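Long-range contact in UDP-N-Acetylglucosamine 2-Epimerase (Thermus thermophilus, PDB 1V4V), which probably interconverts UDP-N-acetylglucosamine and UDP-N-acetylmannosamine as a 2-epimerase with a GT-B-like two-domain fold: residues Ile57-Arg69 / Arg78-Met90. Residues are numbered along the deposited sequence; the frame is centred on the assembly and turned at random.
Sequences IQEDRNLDVMQER and RILPQAARALKEM
With CG wedged between its own backbone N and carbonyl carbon (chi1 65°) and the chain straight beyond it, Gln82 lifts its amide off the helix against the backbone of Asp64 and uses both amide atoms there. Gln82 OE1 accepts from Asp64 N at 2.6 Å, while Gln82 NE2 donates to Asp64 O over 2.9 Å, an almost straight bond (172°) whose acceptor lies in the amide plane. The same NE2 also donates to Arg78 O within the helix, so three bonds fix the rotation of the amide. Arg61, its CG anti to the backbone N, stretches across the helix until its guanidinium lies with one face over Ala86 CA and CB. At the edge of that group, NH1 and NH2 converge end-on upon a single oxygen, Glu89 OE2, the shorter bond running 2.7 Å from NH1; the guanidinium and carboxylate planes are 54° apart. A water accepts from Arg61 NH2 and donates to Gln82 O. Strand 61-62 borders the parallel sheet of this Rossmann-like domain, bonded to strand 34-40, and helix 72-89 follows it in a beta-alpha unit leading to strand 94-98. Between the polar grips, Leu63 rests its two methyls against the helix, CD2 lying 4.0 Å from Ala86 CB and CD1 4.2 Å from Ala83 CB. Nearer the start of 78-90, Val65 CG2 meets Ile79 CD1, and selenomethionine Met66 lays CG over a face of the Arg78 guanidinium, whose NH2 pairs with Asp64 OD2 at 3.5 Å and whose NE bonds weakly to Asp64 O. Leu80 and Ala84 pack on Ala76 and Pro73 of the second subunit.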
ATOM      1  N   ILE A  57      23.671 -13.588 -14.412  1.00 31.58           N
ATOM      2  CA  ILE A  57      22.214 -13.573 -14.520  1.00 31.79           C
ATOM      3  C   ILE A  57      21.768 -12.825 -15.775  1.00 31.08           C
ATOM      4  O   ILE A  57      22.336 -11.794 -16.129  1.00 31.94           O
ATOM      5  CB  ILE A  57      21.580 -12.893 -13.276  1.00 30.38           C
ATOM      6  CG1 ILE A  57      21.895 -13.709 -12.022  1.00 29.14           C
ATOM      7  CG2 ILE A  57      20.063 -12.769 -13.446  1.00 30.93           C
ATOM      8  CD1 ILE A  57      21.487 -13.030 -10.725  1.00 28.75           C
ATOM      9  N   GLN A  58      20.752 -13.359 -16.445  1.00 32.00           N
ATOM     10  CA  GLN A  58      20.209 -12.747 -17.655  1.00 33.19           C
ATOM     11  C   GLN A  58      18.739 -12.459 -17.370  1.00 32.46           C
ATOM     12  O   GLN A  58      18.115 -13.185 -16.596  1.00 31.78           O
ATOM     13  CB  GLN A  58      20.305 -13.722 -18.831  1.00 38.06           C
ATOM     14  CG  GLN A  58      21.486 -14.681 -18.749  1.00 44.56           C
ATOM     15  CD  GLN A  58      22.826 -13.975 -18.761  1.00 48.56           C
ATOM     16  OE1 GLN A  58      23.858 -14.571 -18.441  1.00 52.57           O
ATOM     17  NE2 GLN A  58      22.824 -12.701 -19.143  1.00 51.16           N
ATOM     18  N   GLU A  59      18.179 -11.419 -17.980  1.00 33.18           N
ATOM     19  CA  GLU A  59      16.770 -11.123 -17.735  1.00 32.82           C
ATOM     20  C   GLU A  59      15.922 -11.970 -18.669  1.00 32.34           C
ATOM     21  O   GLU A  59      16.391 -12.414 -19.717  1.00 32.75           O
ATOM     22  CB  GLU A  59      16.457  -9.632 -17.939  1.00 36.12           C
ATOM     23  CG  GLU A  59      15.986  -9.222 -19.333  1.00 36.88           C
ATOM     24  CD  GLU A  59      17.127  -8.989 -20.296  1.00 39.40           C
ATOM     25  OE1 GLU A  59      16.870  -8.477 -21.408  1.00 40.23           O
ATOM     26  OE2 GLU A  59      18.279  -9.309 -19.941  1.00 42.62           O
ATOM     27  N   ASP A  60      14.674 -12.194 -18.281  1.00 31.42           N
ATOM     28  CA  ASP A  60      13.754 -12.996 -19.075  1.00 31.39           C
ATOM     29  C   ASP A  60      12.775 -12.133 -19.855  1.00 31.39           C
ATOM     30  O   ASP A  60      12.304 -12.527 -20.920  1.00 31.60           O
ATOM     31  CB  ASP A  60      12.992 -13.952 -18.159  1.00 30.88           C
ATOM     32  CG  ASP A  60      13.890 -15.012 -17.558  1.00 33.84           C
ATOM     33  OD1 ASP A  60      14.266 -15.954 -18.287  1.00 33.29           O
ATOM     34  OD2 ASP A  60      14.231 -14.899 -16.364  1.00 33.62           O
ATOM     35  N   ARG A  61      12.478 -10.950 -19.325  1.00 29.78           N
ATOM     36  CA  ARG A  61      11.543 -10.042 -19.978  1.00 29.23           C
ATOM     37  C   ARG A  61      11.798  -8.608 -19.521  1.00 29.42           C
ATOM     38  O   ARG A  61      12.384  -8.384 -18.464  1.00 26.57           O
ATOM     39  CB  ARG A  61      10.109 -10.467 -19.649  1.00 31.04           C
ATOM     40  CG  ARG A  61       9.025  -9.672 -20.360  1.00 36.34           C
ATOM     41  CD  ARG A  61       7.753 -10.498 -20.486  1.00 37.02           C
ATOM     42  NE  ARG A  61       6.624  -9.716 -20.982  1.00 39.37           N
ATOM     43  CZ  ARG A  61       5.499 -10.249 -21.448  1.00 39.91           C
ATOM     44  NH1 ARG A  61       5.358 -11.567 -21.489  1.00 38.73           N
ATOM     45  NH2 ARG A  61       4.512  -9.464 -21.862  1.00 40.13           N
ATOM     46  N   ASN A  62      11.369  -7.645 -20.331  1.00 28.31           N
ATOM     47  CA  ASN A  62      11.548  -6.230 -20.013  1.00 30.28           C
ATOM     48  C   ASN A  62      10.254  -5.468 -20.254  1.00 29.30           C
ATOM     49  O   ASN A  62       9.531  -5.758 -21.205  1.00 27.74           O
ATOM     50  CB  ASN A  62      12.630  -5.604 -20.901  1.00 32.99           C
ATOM     51  CG  ASN A  62      13.955  -6.325 -20.816  1.00 39.33           C
ATOM     52  OD1 ASN A  62      14.098  -7.459 -21.282  1.00 43.87           O
ATOM     53  ND2 ASN A  62      14.942  -5.667 -20.219  1.00 40.53           N
ATOM     54  N   LEU A  63       9.957  -4.496 -19.396  1.00 27.94           N
ATOM     55  CA  LEU A  63       8.764  -3.683 -19.594  1.00 28.67           C
ATOM     56  C   LEU A  63       9.176  -2.561 -20.543  1.00 29.58           C
ATOM     57  O   LEU A  63      10.360  -2.272 -20.685  1.00 30.38           O
ATOM     58  CB  LEU A  63       8.275  -3.093 -18.270  1.00 25.85           C
ATOM     59  CG  LEU A  63       7.776  -4.083 -17.219  1.00 22.72           C
ATOM     60  CD1 LEU A  63       7.170  -3.311 -16.040  1.00 25.24           C
ATOM     61  CD2 LEU A  63       6.730  -5.012 -17.837  1.00 23.40           C
ATOM     62  N   ASP A  64       8.205  -1.938 -21.200  1.00 31.79           N
ATOM     63  CA  ASP A  64       8.492  -0.855 -22.133  1.00 32.55           C
ATOM     64  C   ASP A  64       8.335   0.466 -21.387  1.00 32.51           C
ATOM     65  O   ASP A  64       7.221   0.916 -21.126  1.00 30.00           O
ATOM     66  CB  ASP A  64       7.533  -0.936 -23.323  1.00 35.02           C
ATOM     67  CG  ASP A  64       7.887   0.035 -24.428  1.00 38.72           C
ATOM     68  OD1 ASP A  64       7.448  -0.191 -25.576  1.00 38.84           O
ATOM     69  OD2 ASP A  64       8.592   1.027 -24.152  1.00 41.97           O
ATOM     70  N   VAL A  65       9.464   1.079 -21.045  1.00 33.96           N
ATOM     71  CA  VAL A  65       9.462   2.329 -20.292  1.00 38.19           C
ATOM     72  C   VAL A  65      10.113   3.487 -21.043  1.00 39.81           C
ATOM     73  O   VAL A  65      11.180   3.335 -21.632  1.00 40.48           O
ATOM     74  CB  VAL A  65      10.190   2.135 -18.940  1.00 37.87           C
ATOM     75  CG1 VAL A  65      10.207   3.434 -18.155  1.00 38.38           C
ATOM     76  CG2 VAL A  65       9.504   1.035 -18.140  1.00 38.26           C
HETATM   77  N   MSE A  66       9.461   4.647 -21.011  1.00 43.49           N
HETATM   78  CA  MSE A  66       9.979   5.839 -21.680  1.00 46.94           C
HETATM   79  C   MSE A  66      11.289   6.269 -21.020  1.00 47.84           C
HETATM   80  O   MSE A  66      11.524   5.984 -19.848  1.00 46.49           O
HETATM   81  CB  MSE A  66       8.969   6.993 -21.579  1.00 50.73           C
HETATM   82  CG  MSE A  66       7.555   6.683 -22.063  1.00 53.66           C
HETATM   83 SE   MSE A  66       6.337   8.205 -21.885  1.00 61.44          SE
HETATM   84  CE  MSE A  66       7.426   9.351 -20.781  1.00 57.25           C
ATOM     85  N   GLN A  67      12.143   6.958 -21.771  1.00 49.84           N
ATOM     86  CA  GLN A  67      13.413   7.429 -21.225  1.00 51.36           C
ATOM     87  C   GLN A  67      13.228   8.808 -20.600  1.00 51.01           C
ATOM     88  O   GLN A  67      13.889   9.160 -19.622  1.00 51.26           O
ATOM     89  CB  GLN A  67      14.477   7.516 -22.324  1.00 53.92           C
ATOM     90  CG  GLN A  67      15.676   6.611 -22.100  1.00 56.66           C
ATOM     91  CD  GLN A  67      15.349   5.144 -22.291  1.00 58.54           C
ATOM     92  OE1 GLN A  67      16.178   4.277 -22.022  1.00 60.93           O
ATOM     93  NE2 GLN A  67      14.142   4.859 -22.767  1.00 60.07           N
ATOM     94  N   GLU A  68      12.316   9.581 -21.175  1.00 50.68           N
ATOM     95  CA  GLU A  68      12.041  10.930 -20.705  1.00 51.51           C
ATOM     96  C   GLU A  68      11.374  10.961 -19.335  1.00 50.91           C
ATOM     97  O   GLU A  68      10.674  10.027 -18.946  1.00 49.65           O
ATOM     98  CB  GLU A  68      11.148  11.662 -21.709  1.00 52.96           C
ATOM     99  CG  GLU A  68       9.858  10.922 -22.010  1.00 55.67           C
ATOM    100  CD  GLU A  68       8.837  11.774 -22.736  1.00 57.90           C
ATOM    101  OE1 GLU A  68       8.492  12.857 -22.220  1.00 59.49           O
ATOM    102  OE2 GLU A  68       8.370  11.354 -23.813  1.00 57.87           O
ATOM    103  N   ARG A  69      11.606  12.053 -18.615  1.00 51.22           N
ATOM    104  CA  ARG A  69      11.034  12.269 -17.292  1.00 51.56           C
ATOM    105  C   ARG A  69       9.516  12.243 -17.482  1.00 49.82           C
ATOM    106  O   ARG A  69       9.020  12.612 -18.545  1.00 50.12           O
ATOM    107  CB  ARG A  69      11.509  13.626 -16.766  1.00 54.41           C
ATOM    108  CG  ARG A  69      11.120  13.969 -15.343  1.00 59.07           C
ATOM    109  CD  ARG A  69      11.860  15.223 -14.871  1.00 62.79           C
ATOM    110  NE  ARG A  69      11.957  16.246 -15.917  1.00 65.95           N
ATOM    111  CZ  ARG A  69      12.977  16.365 -16.764  1.00 67.21           C
ATOM    112  NH1 ARG A  69      12.969  17.322 -17.682  1.00 67.30           N
ATOM    113  NH2 ARG A  69      14.014  15.540 -16.685  1.00 68.19           N
ATOM    114  N   ARG A  78       1.405   3.852 -16.979  1.00 24.69           N
ATOM    115  CA  ARG A  78       2.197   3.230 -18.043  1.00 26.69           C
ATOM    116  C   ARG A  78       2.715   1.854 -17.621  1.00 26.66           C
ATOM    117  O   ARG A  78       2.790   0.924 -18.426  1.00 28.70           O
ATOM    118  CB  ARG A  78       3.384   4.136 -18.398  1.00 31.75           C
ATOM    119  CG  ARG A  78       4.365   3.537 -19.397  1.00 37.07           C
ATOM    120  CD  ARG A  78       4.285   4.237 -20.738  1.00 44.78           C
ATOM    121  NE  ARG A  78       5.119   3.587 -21.745  1.00 47.90           N
ATOM    122  CZ  ARG A  78       5.083   3.877 -23.042  1.00 50.64           C
ATOM    123  NH1 ARG A  78       4.254   4.810 -23.493  1.00 49.85           N
ATOM    124  NH2 ARG A  78       5.866   3.227 -23.890  1.00 50.76           N
ATOM    125  N   ILE A  79       3.067   1.730 -16.347  1.00 25.25           N
ATOM    126  CA  ILE A  79       3.597   0.482 -15.814  1.00 24.01           C
ATOM    127  C   ILE A  79       2.566  -0.597 -15.494  1.00 24.53           C
ATOM    128  O   ILE A  79       2.730  -1.754 -15.866  1.00 24.04           O
ATOM    129  CB  ILE A  79       4.400   0.741 -14.514  1.00 24.55           C
ATOM    130  CG1 ILE A  79       5.612   1.623 -14.809  1.00 25.36           C
ATOM    131  CG2 ILE A  79       4.789  -0.581 -13.856  1.00 24.72           C
ATOM    132  CD1 ILE A  79       6.611   1.018 -15.793  1.00 28.69           C
ATOM    133  N   LEU A  80       1.500  -0.213 -14.802  1.00 24.43           N
ATOM    134  CA  LEU A  80       0.491  -1.163 -14.354  1.00 25.03           C
ATOM    135  C   LEU A  80      -0.038  -2.237 -15.313  1.00 25.25           C
ATOM    136  O   LEU A  80       0.065  -3.426 -15.019  1.00 25.44           O
ATOM    137  CB  LEU A  80      -0.696  -0.404 -13.746  1.00 27.06           C
ATOM    138  CG  LEU A  80      -1.691  -1.260 -12.960  1.00 28.50           C
ATOM    139  CD1 LEU A  80      -0.969  -1.951 -11.805  1.00 30.98           C
ATOM    140  CD2 LEU A  80      -2.819  -0.377 -12.424  1.00 30.56           C
ATOM    141  N   PRO A  81      -0.602  -1.839 -16.465  1.00 25.65           N
ATOM    142  CA  PRO A  81      -1.134  -2.837 -17.402  1.00 25.91           C
ATOM    143  C   PRO A  81      -0.105  -3.800 -17.978  1.00 25.89           C
ATOM    144  O   PRO A  81      -0.314  -5.011 -17.984  1.00 26.11           O
ATOM    145  CB  PRO A  81      -1.786  -1.985 -18.493  1.00 26.67           C
ATOM    146  CG  PRO A  81      -2.108  -0.689 -17.784  1.00 26.89           C
ATOM    147  CD  PRO A  81      -0.861  -0.479 -16.961  1.00 24.64           C
ATOM    148  N   GLN A  82       0.996  -3.262 -18.484  1.00 26.25           N
ATOM    149  CA  GLN A  82       2.011  -4.117 -19.072  1.00 26.75           C
ATOM    150  C   GLN A  82       2.687  -5.004 -18.033  1.00 26.65           C
ATOM    151  O   GLN A  82       3.173  -6.077 -18.366  1.00 24.11           O
ATOM    152  CB  GLN A  82       3.049  -3.282 -19.825  1.00 27.90           C
ATOM    153  CG  GLN A  82       3.883  -2.357 -18.968  1.00 26.98           C
ATOM    154  CD  GLN A  82       4.953  -1.658 -19.781  1.00 29.39           C
ATOM    155  OE1 GLN A  82       5.668  -2.293 -20.563  1.00 28.26           O
ATOM    156  NE2 GLN A  82       5.073  -0.350 -19.601  1.00 26.52           N
ATOM    157  N   ALA A  83       2.719  -4.558 -16.777  1.00 25.68           N
ATOM    158  CA  ALA A  83       3.325  -5.367 -15.718  1.00 24.94           C
ATOM    159  C   ALA A  83       2.409  -6.551 -15.417  1.00 24.68           C
ATOM    160  O   ALA A  83       2.872  -7.684 -15.260  1.00 24.29           O
ATOM    161  CB  ALA A  83       3.531  -4.534 -14.452  1.00 24.34           C
ATOM    162  N   ALA A  84       1.108  -6.287 -15.333  1.00 25.25           N
ATOM    163  CA  ALA A  84       0.135  -7.340 -15.059  1.00 25.44           C
ATOM    164  C   ALA A  84       0.193  -8.405 -16.152  1.00 25.70           C
ATOM    165  O   ALA A  84       0.166  -9.602 -15.866  1.00 25.90           O
ATOM    166  CB  ALA A  84      -1.272  -6.753 -14.994  1.00 26.10           C
ATOM    167  N   ARG A  85       0.261  -7.954 -17.401  1.00 26.61           N
ATOM    168  CA  ARG A  85       0.314  -8.867 -18.540  1.00 28.42           C
ATOM    169  C   ARG A  85       1.603  -9.678 -18.547  1.00 28.45           C
ATOM    170  O   ARG A  85       1.586 -10.884 -18.809  1.00 28.19           O
ATOM    171  CB  ARG A  85       0.182  -8.093 -19.857  1.00 30.17           C
ATOM    172  CG  ARG A  85       0.194  -8.993 -21.095  1.00 35.49           C
ATOM    173  CD  ARG A  85      -0.278  -8.274 -22.354  1.00 38.65           C
ATOM    174  NE  ARG A  85       0.470  -7.049 -22.620  1.00 41.81           N
ATOM    175  CZ  ARG A  85       0.084  -5.835 -22.233  1.00 42.97           C
ATOM    176  NH1 ARG A  85      -1.048  -5.675 -21.562  1.00 44.29           N
ATOM    177  NH2 ARG A  85       0.832  -4.781 -22.516  1.00 42.83           N
ATOM    178  N   ALA A  86       2.720  -9.018 -18.257  1.00 27.02           N
ATOM    179  CA  ALA A  86       4.012  -9.695 -18.231  1.00 26.29           C
ATOM    180  C   ALA A  86       4.058 -10.780 -17.158  1.00 26.74           C
ATOM    181  O   ALA A  86       4.562 -11.877 -17.401  1.00 27.68           O
ATOM    182  CB  ALA A  86       5.143  -8.677 -18.003  1.00 25.27           C
ATOM    183  N   LEU A  87       3.532 -10.487 -15.972  1.00 24.67           N
ATOM    184  CA  LEU A  87       3.560 -11.465 -14.894  1.00 26.10           C
ATOM    185  C   LEU A  87       2.666 -12.664 -15.193  1.00 28.67           C
ATOM    186  O   LEU A  87       2.988 -13.796 -14.831  1.00 30.09           O
ATOM    187  CB  LEU A  87       3.140 -10.815 -13.570  1.00 25.20           C
ATOM    188  CG  LEU A  87       4.085  -9.700 -13.099  1.00 26.99           C
ATOM    189  CD1 LEU A  87       3.538  -9.065 -11.829  1.00 25.34           C
ATOM    190  CD2 LEU A  87       5.487 -10.280 -12.855  1.00 23.55           C
ATOM    191  N   LYS A  88       1.551 -12.407 -15.864  1.00 28.91           N
ATOM    192  CA  LYS A  88       0.609 -13.460 -16.212  1.00 31.96           C
ATOM    193  C   LYS A  88       1.184 -14.333 -17.329  1.00 31.98           C
ATOM    194  O   LYS A  88       1.115 -15.563 -17.266  1.00 32.73           O
ATOM    195  CB  LYS A  88      -0.717 -12.835 -16.653  1.00 35.51           C
ATOM    196  CG  LYS A  88      -1.881 -13.807 -16.742  1.00 41.96           C
ATOM    197  CD  LYS A  88      -3.147 -13.089 -17.193  1.00 45.49           C
ATOM    198  CE  LYS A  88      -4.325 -14.044 -17.297  1.00 48.98           C
ATOM    199  NZ  LYS A  88      -5.546 -13.361 -17.822  1.00 50.78           N
ATOM    200  N   GLU A  89       1.759 -13.693 -18.342  1.00 30.84           N
ATOM    201  CA  GLU A  89       2.342 -14.412 -19.473  1.00 32.57           C
ATOM    202  C   GLU A  89       3.590 -15.201 -19.081  1.00 32.39           C
ATOM    203  O   GLU A  89       3.914 -16.213 -19.704  1.00 31.82           O
ATOM    204  CB  GLU A  89       2.664 -13.438 -20.609  1.00 32.96           C
ATOM    205  CG  GLU A  89       1.428 -12.810 -21.244  1.00 37.49           C
ATOM    206  CD  GLU A  89       1.756 -11.871 -22.394  1.00 38.57           C
ATOM    207  OE1 GLU A  89       0.812 -11.331 -23.006  1.00 41.16           O
ATOM    208  OE2 GLU A  89       2.952 -11.674 -22.689  1.00 41.62           O
HETATM  209  N   MSE A  90       4.293 -14.735 -18.052  1.00 30.31           N
HETATM  210  CA  MSE A  90       5.490 -15.423 -17.575  1.00 29.50           C
HETATM  211  C   MSE A  90       5.095 -16.582 -16.660  1.00 29.18           C
HETATM  212  O   MSE A  90       5.947 -17.375 -16.253  1.00 29.21           O
HETATM  213  CB  MSE A  90       6.403 -14.456 -16.809  1.00 27.42           C
HETATM  214  CG  MSE A  90       7.046 -13.384 -17.670  1.00 26.55           C
HETATM  215 SE   MSE A  90       7.871 -11.976 -16.594  1.00 29.12          SE
HETATM  216  CE  MSE A  90       9.666 -12.717 -16.475  1.00 26.30           C
TER
HETATM  217  O   HOH W   1       3.855  -6.858 -20.869  1.00 31.15           O